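Local coordinates for nucleoporin nup120 (Schizosaccharomyces pombe, PDB 4GQ2), which serves as a structural constituent of the nuclear pore complex, the gateway for transport into and out of the nucleus, at residues G308-Y313 with S348-I353. Sequence-based numbering, arbitrary orientation.
Sequences GSFSIY and SDFQLI
Phe310 holds its CG anti to its own carbonyl carbon (chi1 -68°), while Phe350 has its CG between the backbone N and the carbonyl carbon (chi1 64°). Both side chains leave their strands toward the other segment, and these torsions bring the CE2 corner of Phe310 over one face of the Phe350 ring. The rings form a T-shaped (edge-to-face) pair. Their centroids are 5.2 Å apart, with the planes turned by 65°. Phe310 supplies the edge. Its CE2 sits over the centre of the Phe350 ring, 3.8 Å above the plane. The nearest atoms are Phe310 CE2 and Phe350 CD2, at 3.9 Å.

Two residues further along each strand, Ile312 and Leu352 meet through their methyl ends. Ile312 CD1 lies 3.9 Å from Leu352 CD1. The strands belong to different sheets of the beta-propeller domain, 309-317 in one and 346-354 in the next. The contact therefore packs side chains between sheets. Leu364 touches both phenylalanine side chains, and Tyr301 meets the ring of Phe310.

Phe350 N donates to Asp349 OD1 at 2.7 Å, from above the carboxylate plane. Gln351 NE2 donates to Phe350 O, at 3.0 Å. The side chains of Asp349 and Gln351 also accept hydrogen bonds from Ile523 N and Phe525 N of strand 520-525.

Without the ring of Phe350, as with an alanine here, the edge of Phe310 would probably lose its aromatic partner and a gap open between the sheets. All four touching residues are buried and apolar, so the contact probably rests on burial of apolar surface and on the ring pair; no hydrogen bond adds direction across it.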
ATOM      1  N   GLY A 308      23.213 -35.144  12.013  1.00 65.69           N
ATOM      2  CA  GLY A 308      22.436 -36.370  12.167  1.00 59.26           C
ATOM      3  C   GLY A 308      22.029 -37.052  10.875  1.00 58.29           C
ATOM      4  O   GLY A 308      22.613 -36.813   9.819  1.00 57.42           O
ATOM      5  N   SER A 309      21.023 -37.915  10.978  1.00 53.14           N
ATOM      6  CA  SER A 309      20.498 -38.663   9.842  1.00 54.83           C
ATOM      7  C   SER A 309      19.062 -39.064  10.141  1.00 51.53           C
ATOM      8  O   SER A 309      18.585 -38.882  11.259  1.00 55.12           O
ATOM      9  CB  SER A 309      21.355 -39.904   9.561  1.00 59.02           C
ATOM     10  OG  SER A 309      21.458 -40.738  10.704  1.00 65.74           O
ATOM     11  N   PHE A 310      18.376 -39.610   9.143  1.00 48.76           N
ATOM     12  CA  PHE A 310      16.965 -39.945   9.286  1.00 62.53           C
ATOM     13  C   PHE A 310      16.660 -41.369   8.829  1.00 66.28           C
ATOM     14  O   PHE A 310      17.275 -41.873   7.891  1.00 56.24           O
ATOM     15  CB  PHE A 310      16.102 -38.961   8.494  1.00 65.60           C
ATOM     16  CG  PHE A 310      16.093 -37.562   9.050  1.00 58.45           C
ATOM     17  CD1 PHE A 310      17.048 -36.632   8.651  1.00 60.09           C
ATOM     18  CD2 PHE A 310      15.114 -37.168   9.957  1.00 65.63           C
ATOM     19  CE1 PHE A 310      17.036 -35.342   9.156  1.00 62.26           C
ATOM     20  CE2 PHE A 310      15.093 -35.878  10.465  1.00 60.93           C
ATOM     21  CZ  PHE A 310      16.056 -34.964  10.062  1.00 56.96           C
ATOM     22  N   SER A 311      15.699 -42.004   9.497  1.00 70.65           N
ATOM     23  CA  SER A 311      15.229 -43.333   9.118  1.00 64.55           C
ATOM     24  C   SER A 311      13.748 -43.318   8.756  1.00 66.82           C
ATOM     25  O   SER A 311      12.986 -42.504   9.273  1.00 79.09           O
ATOM     26  CB  SER A 311      15.466 -44.330  10.252  1.00 59.81           C
ATOM     27  OG  SER A 311      16.835 -44.662  10.362  1.00 67.16           O
ATOM     28  N   ILE A 312      13.354 -44.218   7.859  1.00 73.88           N
ATOM     29  CA  ILE A 312      11.940 -44.462   7.574  1.00 69.25           C
ATOM     30  C   ILE A 312      11.591 -45.917   7.901  1.00 74.27           C
ATOM     31  O   ILE A 312      12.367 -46.828   7.616  1.00100.62           O
ATOM     32  CB  ILE A 312      11.564 -44.101   6.115  1.00 70.88           C
ATOM     33  CG1 ILE A 312      11.612 -42.577   5.914  1.00 75.52           C
ATOM     34  CG2 ILE A 312      10.184 -44.645   5.754  1.00 58.79           C
ATOM     35  CD1 ILE A 312      11.351 -42.106   4.493  1.00 62.39           C
ATOM     36  N   TYR A 313      10.430 -46.117   8.519  1.00 63.98           N
ATOM     37  CA  TYR A 313       9.942 -47.439   8.878  1.00 60.58           C
ATOM     38  C   TYR A 313       8.532 -47.649   8.346  1.00 65.17           C
ATOM     39  O   TYR A 313       7.721 -46.723   8.339  1.00 72.65           O
ATOM     40  CB  TYR A 313       9.920 -47.610  10.398  1.00 62.51           C
ATOM     41  CG  TYR A 313      11.276 -47.640  11.064  1.00 77.89           C
ATOM     42  CD1 TYR A 313      11.962 -46.459  11.337  1.00 68.85           C
ATOM     43  CD2 TYR A 313      11.867 -48.848  11.445  1.00 82.54           C
ATOM     44  CE1 TYR A 313      13.201 -46.478  11.954  1.00 68.21           C
ATOM     45  CE2 TYR A 313      13.108 -48.875  12.071  1.00 74.17           C
ATOM     46  CZ  TYR A 313      13.768 -47.685  12.320  1.00 71.73           C
ATOM     47  OH  TYR A 313      15.000 -47.682  12.932  1.00 78.32           O
ATOM     48  N   SER A 348      14.723 -28.237  14.486  1.00 50.50           N
ATOM     49  CA  SER A 348      13.528 -27.662  15.086  1.00 47.69           C
ATOM     50  C   SER A 348      12.332 -28.594  14.908  1.00 44.58           C
ATOM     51  O   SER A 348      11.581 -28.832  15.852  1.00 42.76           O
ATOM     52  CB  SER A 348      13.229 -26.286  14.486  1.00 51.03           C
ATOM     53  OG  SER A 348      11.894 -25.890  14.761  1.00 42.29           O
ATOM     54  N   ASP A 349      12.163 -29.119  13.695  1.00 39.89           N
ATOM     55  CA  ASP A 349      10.991 -29.912  13.363  1.00 40.57           C
ATOM     56  C   ASP A 349      11.180 -30.520  11.981  1.00 44.25           C
ATOM     57  O   ASP A 349      12.094 -30.133  11.248  1.00 38.58           O
ATOM     58  CB  ASP A 349       9.739 -29.023  13.384  1.00 40.79           C
ATOM     59  CG  ASP A 349       8.452 -29.810  13.555  1.00 50.54           C
ATOM     60  OD1 ASP A 349       8.487 -31.060  13.590  1.00 59.21           O
ATOM     61  OD2 ASP A 349       7.387 -29.167  13.656  1.00 49.16           O
ATOM     62  N   PHE A 350      10.316 -31.471  11.624  1.00 41.00           N
ATOM     63  CA  PHE A 350      10.333 -32.060  10.285  1.00 42.98           C
ATOM     64  C   PHE A 350       9.005 -32.742   9.964  1.00 45.13           C
ATOM     65  O   PHE A 350       8.248 -33.096  10.868  1.00 47.60           O
ATOM     66  CB  PHE A 350      11.543 -33.004  10.093  1.00 47.55           C
ATOM     67  CG  PHE A 350      11.533 -34.219  10.986  1.00 47.19           C
ATOM     68  CD1 PHE A 350      11.903 -34.126  12.320  1.00 47.51           C
ATOM     69  CD2 PHE A 350      11.177 -35.465  10.479  1.00 54.57           C
ATOM     70  CE1 PHE A 350      11.897 -35.245  13.140  1.00 59.40           C
ATOM     71  CE2 PHE A 350      11.170 -36.590  11.293  1.00 58.40           C
ATOM     72  CZ  PHE A 350      11.533 -36.479  12.625  1.00 55.61           C
ATOM     73  N   GLN A 351       8.708 -32.887   8.677  1.00 48.83           N
ATOM     74  CA  GLN A 351       7.491 -33.574   8.236  1.00 51.76           C
ATOM     75  C   GLN A 351       7.823 -34.651   7.207  1.00 50.20           C
ATOM     76  O   GLN A 351       8.890 -34.616   6.594  1.00 45.81           O
ATOM     77  CB  GLN A 351       6.479 -32.593   7.632  1.00 43.74           C
ATOM     78  CG  GLN A 351       5.955 -31.536   8.578  1.00 44.28           C
ATOM     79  CD  GLN A 351       4.871 -32.048   9.493  1.00 43.28           C
ATOM     80  OE1 GLN A 351       3.687 -31.965   9.170  1.00 51.42           O
ATOM     81  NE2 GLN A 351       5.265 -32.577  10.646  1.00 38.87           N
ATOM     82  N   LEU A 352       6.892 -35.582   7.007  1.00 48.56           N
ATOM     83  CA  LEU A 352       7.054 -36.656   6.032  1.00 56.00           C
ATOM     84  C   LEU A 352       5.807 -36.794   5.160  1.00 57.95           C
ATOM     85  O   LEU A 352       4.682 -36.798   5.668  1.00 50.90           O
ATOM     86  CB  LEU A 352       7.368 -37.976   6.745  1.00 56.94           C
ATOM     87  CG  LEU A 352       7.456 -39.273   5.938  1.00 56.87           C
ATOM     88  CD1 LEU A 352       8.689 -39.292   5.046  1.00 46.41           C
ATOM     89  CD2 LEU A 352       7.449 -40.472   6.879  1.00 67.98           C
ATOM     90  N   ILE A 353       6.016 -36.903   3.849  1.00 54.13           N
ATOM     91  CA  ILE A 353       4.917 -37.001   2.888  1.00 57.07           C
ATOM     92  C   ILE A 353       5.191 -38.081   1.834  1.00 66.94           C
ATOM     93  O   ILE A 353       6.186 -38.012   1.110  1.00 63.19           O
ATOM     94  CB  ILE A 353       4.647 -35.640   2.186  1.00 67.76           C
ATOM     95  CG1 ILE A 353       4.327 -34.535   3.201  1.00 62.06           C
ATOM     96  CG2 ILE A 353       3.504 -35.753   1.178  1.00 66.43           C
ATOM     97  CD1 ILE A 353       5.516 -33.690   3.603  1.00 53.06           C
TER